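Local atomic coordinates of triacylglycerol lipase (Clostridium botulinum, PDB entry 5AH1), a protein that hydrolyses ester bonds, as a triacylglycerol lipase of the alpha/beta-hydrolase fold that also attacks synthetic polyesters and binds zinc. Residues A[239-242]-A[243-246]; A[294-297]-A[298-302]. All coordinates share one frame; numbering follows the deposited sequence.

Contact 1: residues A[239-242]-A[243-246]. With K (potassium ion), chain D.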
ATOM      1  N   LEU A 239       1.392 -16.954  -7.353  1.00  8.93           N
ATOM      2  CA  LEU A 239       2.056 -18.231  -7.186  1.00 10.68           C
ATOM      3  C   LEU A 239       1.615 -18.998  -5.921  1.00 11.15           C
ATOM      4  O   LEU A 239       1.856 -20.203  -5.831  1.00 13.56           O
ATOM      5  CB  LEU A 239       3.587 -18.086  -7.242  1.00 10.64           C
ATOM      6  CG  LEU A 239       4.328 -17.380  -6.105  1.00 10.81           C
ATOM      7  CD1 LEU A 239       4.659 -18.328  -4.961  1.00 10.95           C
ATOM      8  CD2 LEU A 239       5.592 -16.770  -6.648  1.00 11.43           C
ATOM      9  N   MET A 240       0.979 -18.301  -4.972  1.00 12.46           N
ATOM     10  CA  MET A 240       0.581 -18.868  -3.668  1.00 13.93           C
ATOM     11  C   MET A 240      -0.919 -19.101  -3.565  1.00 12.30           C
ATOM     12  O   MET A 240      -1.696 -18.288  -4.038  1.00 11.99           O
ATOM     13  CB  MET A 240       0.930 -17.896  -2.531  1.00 13.38           C
ATOM     14  CG  MET A 240       2.381 -17.721  -2.262  1.00 16.86           C
ATOM     15  SD  MET A 240       2.652 -16.913  -0.686  1.00 19.23           S
ATOM     16  CE  MET A 240       2.384 -18.263   0.458  1.00 19.20           C
ATOM     17  N   PRO A 241      -1.347 -20.186  -2.892  1.00 11.91           N
ATOM     18  CA  PRO A 241      -2.737 -20.219  -2.427  1.00 11.55           C
ATOM     19  C   PRO A 241      -3.000 -19.040  -1.494  1.00 10.90           C
ATOM     20  O   PRO A 241      -2.127 -18.672  -0.702  1.00 11.39           O
ATOM     21  CB  PRO A 241      -2.827 -21.550  -1.662  1.00 13.02           C
ATOM     22  CG  PRO A 241      -1.651 -22.350  -2.142  1.00 13.91           C
ATOM     23  CD  PRO A 241      -0.583 -21.345  -2.415  1.00 13.73           C
ATOM     24  N   ALA A 242      -4.184 -18.445  -1.594  1.00 10.55           N
ATOM     25  CA  ALA A 242      -4.520 -17.278  -0.798  1.00 10.82           C
ATOM     26  C   ALA A 242      -4.325 -17.492   0.704  1.00 10.41           C
ATOM     27  O   ALA A 242      -3.753 -16.635   1.383  1.00 11.34           O
ATOM     28  CB  ALA A 242      -5.938 -16.848  -1.087  1.00 11.90           C
ATOM     29  N   LYS A 243      -4.833 -18.609   1.224  1.00 11.93           N
ATOM     30  CA  LYS A 243      -4.746 -18.870   2.655  1.00 13.82           C
ATOM     31  C   LYS A 243      -3.295 -18.908   3.101  1.00 14.22           C
ATOM     32  O   LYS A 243      -2.959 -18.472   4.209  1.00 14.41           O
ATOM     33  CB  LYS A 243      -5.449 -20.196   3.004  1.00 16.16           C
ATOM     34  CG  LYS A 243      -5.447 -20.506   4.485  1.00 18.38           C
ATOM     35  CD  LYS A 243      -6.165 -21.819   4.773  1.00 19.78           C
ATOM     36  CE  LYS A 243      -6.231 -22.089   6.267  1.00 21.67           C
ATOM     37  NZ  LYS A 243      -6.762 -23.437   6.577  1.00 23.76           N
ATOM     38  N   ASP A 244      -2.435 -19.464   2.254  1.00 14.14           N
ATOM     39  CA  ASP A 244      -1.024 -19.571   2.601  1.00 14.82           C
ATOM     40  C   ASP A 244      -0.353 -18.201   2.601  1.00 13.13           C
ATOM     41  O   ASP A 244       0.498 -17.941   3.437  1.00 13.55           O
ATOM     42  CB  ASP A 244      -0.299 -20.515   1.652  1.00 17.01           C
ATOM     43  CG  ASP A 244      -0.720 -21.967   1.836  1.00 20.55           C
ATOM     44  OD1 ASP A 244      -1.381 -22.295   2.853  1.00 21.86           O
ATOM     45  OD2 ASP A 244      -0.372 -22.784   0.969  1.00 23.08           O
ATOM     46  N   LEU A 245      -0.730 -17.336   1.658  1.00 12.18           N
ATOM     47  CA  LEU A 245      -0.185 -15.984   1.626  1.00 11.55           C
ATOM     48  C   LEU A 245      -0.578 -15.243   2.901  1.00 10.86           C
ATOM     49  O   LEU A 245       0.259 -14.617   3.546  1.00 10.98           O
ATOM     50  CB  LEU A 245      -0.666 -15.237   0.384  1.00 11.90           C
ATOM     51  CG  LEU A 245      -0.206 -13.783   0.252  1.00 13.39           C
ATOM     52  CD1 LEU A 245       1.290 -13.627   0.463  1.00 16.17           C
ATOM     53  CD2 LEU A 245      -0.585 -13.228  -1.110  1.00 13.71           C
ATOM     54  N   ILE A 246      -1.845 -15.329   3.290  1.00 11.01           N
ATOM     55  CA  ILE A 246      -2.265 -14.674   4.523  1.00 12.03           C
ATOM     56  C   ILE A 246      -1.526 -15.256   5.738  1.00 11.71           C
ATOM     57  O   ILE A 246      -1.044 -14.522   6.596  1.00 11.15           O
ATOM     58  CB  ILE A 246      -3.795 -14.776   4.735  1.00 13.97           C
ATOM     59  CG1 ILE A 246      -4.569 -14.102   3.598  1.00 16.30           C
ATOM     60  CG2 ILE A 246      -4.189 -14.155   6.071  1.00 14.92           C
ATOM     61  CD1 ILE A 246      -4.503 -12.609   3.619  1.00 17.70           C
TER
HETATM   62  K     K D1457      -2.638 -17.783  -6.494  1.00 10.14           K
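Met240 lays its thioether across the first turn of a helix, and this is the tightly packed side of the contact. Its SD sits 3.7 Å from CD1 of Leu245, the two side chains crossing at about a right angle. A bend at the last torsion (chi3 78°) turns the methyl back over the helix backbone, where CE comes to 3.5 Å from the backbone N of Leu245 and also touches CB of Asp244. Met240 and Leu245 are both buried, and Ile30 adds to the cover over the methionine. Pro241 stands at the N-cap of helix 242-257, so the seam is a helix start with a proline in the capping place. Its carbonyl O takes the N-H of Leu245 at 3.1 Å, and one residue on the O of Ala242 accepts from Ile246 N at 3.0 Å, a nearly straight bond (170° at the hydrogen). Toward solvent the packing thins. There the exposed Pro241 ring brings CG to 3.4 Å from OD2 of Asp244, a ring carbon against one carboxylate oxygen. Lys243 runs out fully extended, leading its NZ away from the turn to a salt bridge with Asp293. On the chain just before the cap, the O of Met240 binds a potassium ion at 2.7 Å, with the carbonyl oxygens of Ser237 and Asp238 as its other protein ligands.

Contact 2: residues A[294-297]-A[298-302]. With ZN (zinc ion), chain B.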
ATOM      1  N   SER A 294     -11.821 -19.176   6.823  1.00 13.99           N
ATOM      2  CA  SER A 294     -12.997 -18.648   6.130  1.00 14.25           C
ATOM      3  C   SER A 294     -13.003 -18.996   4.652  1.00 14.08           C
ATOM      4  O   SER A 294     -11.949 -19.060   4.014  1.00 14.73           O
ATOM      5  CB  SER A 294     -13.035 -17.124   6.269  1.00 14.55           C
ATOM      6  OG  SER A 294     -14.106 -16.555   5.517  1.00 14.96           O
ATOM      7  N   ASN A 295     -14.201 -19.175   4.107  1.00 14.48           N
ATOM      8  CA  ASN A 295     -14.363 -19.377   2.677  1.00 14.32           C
ATOM      9  C   ASN A 295     -14.001 -18.146   1.854  1.00 13.31           C
ATOM     10  O   ASN A 295     -13.890 -18.224   0.633  1.00 13.99           O
ATOM     11  CB  ASN A 295     -15.800 -19.819   2.339  1.00 16.51           C
ATOM     12  CG  ASN A 295     -16.837 -18.756   2.657  1.00 18.96           C
ATOM     13  OD1 ASN A 295     -16.700 -18.021   3.633  1.00 21.94           O
ATOM     14  ND2 ASN A 295     -17.878 -18.663   1.829  1.00 19.65           N
ATOM     15  N   ILE A 296     -13.841 -17.012   2.515  1.00 13.24           N
ATOM     16  CA  ILE A 296     -13.600 -15.763   1.813  1.00 13.58           C
ATOM     17  C   ILE A 296     -12.383 -15.830   0.871  1.00 12.04           C
ATOM     18  O   ILE A 296     -12.385 -15.233  -0.206  1.00 14.27           O
ATOM     19  CB  ILE A 296     -13.478 -14.601   2.833  1.00 15.35           C
ATOM     20  CG1 ILE A 296     -13.683 -13.273   2.138  1.00 16.50           C
ATOM     21  CG2 ILE A 296     -12.153 -14.642   3.588  1.00 14.65           C
ATOM     22  CD1 ILE A 296     -13.809 -12.126   3.112  1.00 17.21           C
ATOM     23  N   TRP A 297     -11.369 -16.587   1.265  1.00 10.63           N
ATOM     24  CA  TRP A 297     -10.095 -16.588   0.558  1.00 10.09           C
ATOM     25  C   TRP A 297     -10.131 -17.246  -0.808  1.00  9.77           C
ATOM     26  O   TRP A 297      -9.215 -17.029  -1.597  1.00 11.53           O
ATOM     27  CB  TRP A 297      -8.997 -17.202   1.427  1.00 10.97           C
ATOM     28  CG  TRP A 297      -8.924 -16.493   2.735  1.00 12.39           C
ATOM     29  CD1 TRP A 297      -9.257 -16.993   3.952  1.00 13.37           C
ATOM     30  CD2 TRP A 297      -8.568 -15.130   2.941  1.00 12.77           C
ATOM     31  NE1 TRP A 297      -9.113 -16.035   4.913  1.00 14.07           N
ATOM     32  CE2 TRP A 297      -8.684 -14.878   4.322  1.00 13.79           C
ATOM     33  CE3 TRP A 297      -8.145 -14.104   2.093  1.00 14.07           C
ATOM     34  CZ2 TRP A 297      -8.402 -13.639   4.875  1.00 15.26           C
ATOM     35  CZ3 TRP A 297      -7.861 -12.884   2.636  1.00 15.24           C
ATOM     36  CH2 TRP A 297      -7.992 -12.653   4.020  1.00 15.64           C
ATOM     37  N   ASN A 298     -11.146 -18.064  -1.096  1.00  8.70           N
ATOM     38  CA  ASN A 298     -11.274 -18.643  -2.427  1.00  9.36           C
ATOM     39  C   ASN A 298     -12.655 -18.478  -3.034  1.00  8.45           C
ATOM     40  O   ASN A 298     -12.965 -19.162  -4.013  1.00  9.31           O
ATOM     41  CB  ASN A 298     -10.838 -20.123  -2.427  1.00 10.43           C
ATOM     42  CG  ASN A 298     -11.761 -21.008  -1.637  1.00 10.77           C
ATOM     43  OD1 ASN A 298     -12.678 -20.530  -0.958  1.00 11.11           O
ATOM     44  ND2 ASN A 298     -11.536 -22.328  -1.727  1.00 11.43           N
ATOM     45  N   SER A 299     -13.481 -17.588  -2.482  1.00  8.79           N
ATOM     46  CA  SER A 299     -14.897 -17.526  -2.874  1.00  9.41           C
ATOM     47  C   SER A 299     -15.384 -16.150  -3.303  1.00  8.75           C
ATOM     48  O   SER A 299     -16.563 -15.970  -3.591  1.00  9.73           O
ATOM     49  CB  SER A 299     -15.784 -18.013  -1.732  1.00 10.92           C
ATOM     50  OG  SER A 299     -15.494 -19.375  -1.437  1.00 11.79           O
ATOM     51  N   THR A 300     -14.476 -15.176  -3.342  1.00  8.26           N
ATOM     52  CA  THR A 300     -14.808 -13.841  -3.840  1.00  7.80           C
ATOM     53  C   THR A 300     -13.603 -13.173  -4.489  1.00  7.95           C
ATOM     54  O   THR A 300     -12.455 -13.439  -4.108  1.00  9.44           O
ATOM     55  CB  THR A 300     -15.339 -12.918  -2.708  1.00  9.58           C
ATOM     56  OG1 THR A 300     -15.768 -11.672  -3.263  1.00  8.72           O
ATOM     57  CG2 THR A 300     -14.276 -12.632  -1.632  1.00  9.71           C
ATOM     58  N   LYS A 301     -13.840 -12.319  -5.474  0.50  7.85           N
ATOM     59  CA  LYS A 301     -12.757 -11.464  -5.950  0.50  7.48           C
ATOM     60  C   LYS A 301     -12.678 -10.161  -5.152  0.50  6.74           C
ATOM     61  O   LYS A 301     -11.757  -9.376  -5.364  0.50  6.48           O
ATOM     62  CB  LYS A 301     -12.870 -11.197  -7.446  0.50  7.52           C
ATOM     63  CG  LYS A 301     -14.042 -10.363  -7.874  0.50  9.74           C
ATOM     64  CD  LYS A 301     -13.938 -10.112  -9.372  0.50 11.10           C
ATOM     65  CE  LYS A 301     -15.018  -9.171  -9.905  0.50 12.54           C
ATOM     66  NZ  LYS A 301     -14.895  -9.031 -11.395  0.50 13.46           N
ATOM     67  N   ASP A 302     -13.627  -9.929  -4.241  1.00  6.74           N
ATOM     68  CA  ASP A 302     -13.617  -8.695  -3.442  1.00  7.09           C
ATOM     69  C   ASP A 302     -12.774  -8.813  -2.173  1.00  6.32           C
ATOM     70  O   ASP A 302     -13.282  -8.635  -1.060  1.00  8.11           O
ATOM     71  CB  ASP A 302     -15.066  -8.328  -3.103  1.00  7.03           C
ATOM     72  CG  ASP A 302     -15.216  -6.954  -2.470  1.00  6.68           C
ATOM     73  OD1 ASP A 302     -14.513  -6.000  -2.888  1.00  6.73           O
ATOM     74  OD2 ASP A 302     -16.077  -6.826  -1.570  1.00  7.82           O
TER
HETATM   75 ZN    ZN B1455     -16.472  -4.982  -0.995  1.00  8.88          ZN
HETATM   76  O   HOH W   1     -17.944 -20.165  -0.372  1.00 15.89           O
HETATM   77  O   HOH W   2     -11.126 -15.083  -2.668  1.00 24.64           O
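Ser299 folds its side chain back onto Asn295 within the short, weakly bonded helix 296-299, which Ser294 caps by accepting the N-H of Ile296 on its OG. From the backbone of Ser299, CB lies 3.0 Å from the carbonyl O of Asn295; a step further, OG donates to that same oxygen at 2.9 Å. With OG anti to the carbonyl carbon (chi1 -62°), the hydroxyl is turned back along the chain. It also receives a hydrogen bond from a water, which in turn accepts from ND2 of Asn295, so the exposed end of the turn is bridged twice. Asn298 N grips the Asn295 oxygen too, coming from the face of the carbonyl plane opposite to the hydroxyl.

On the inner side, Thr300 CG2 and Ile296 CG1 run alongside each other, 3.9 Å apart. Nearby, a second water donates to the O of Ile296 and to the O of Thr300, tying the helix to the segment that leaves it. An ST turn follows, OG1 of Thr300 accepting from the backbone N of Asp302 at 2.9 Å. Beyond it, Asp302 OD2 binds the zinc ion at 2.0 Å, while OD1 is hydrogen-bonded to Ser127 OG.

Overall arrangement
Contact 1 is the start of long helix 242-257; contact 2 spans the whole short helix 296-299 with its cap and its exit. Both are partly buried, on the same side of the chain's centre and about 12 Å apart between centres. They meet through Trp297: its O lies 3.3 Å from Ala242 CB, and its CZ3 lies 3.5 Å from Ile246 CD1, so the two helices pack directly on each other. Contact 1 has regular backbone bonds and a buried thioether; in contact 2 a few backbone bonds are supplemented by serine hydroxyls and two waters. The metals differ likewise: a backbone carbonyl serves potassium in contact 1, whereas a carboxylate in contact 2 joins Asp130, His150 and His156 at zinc.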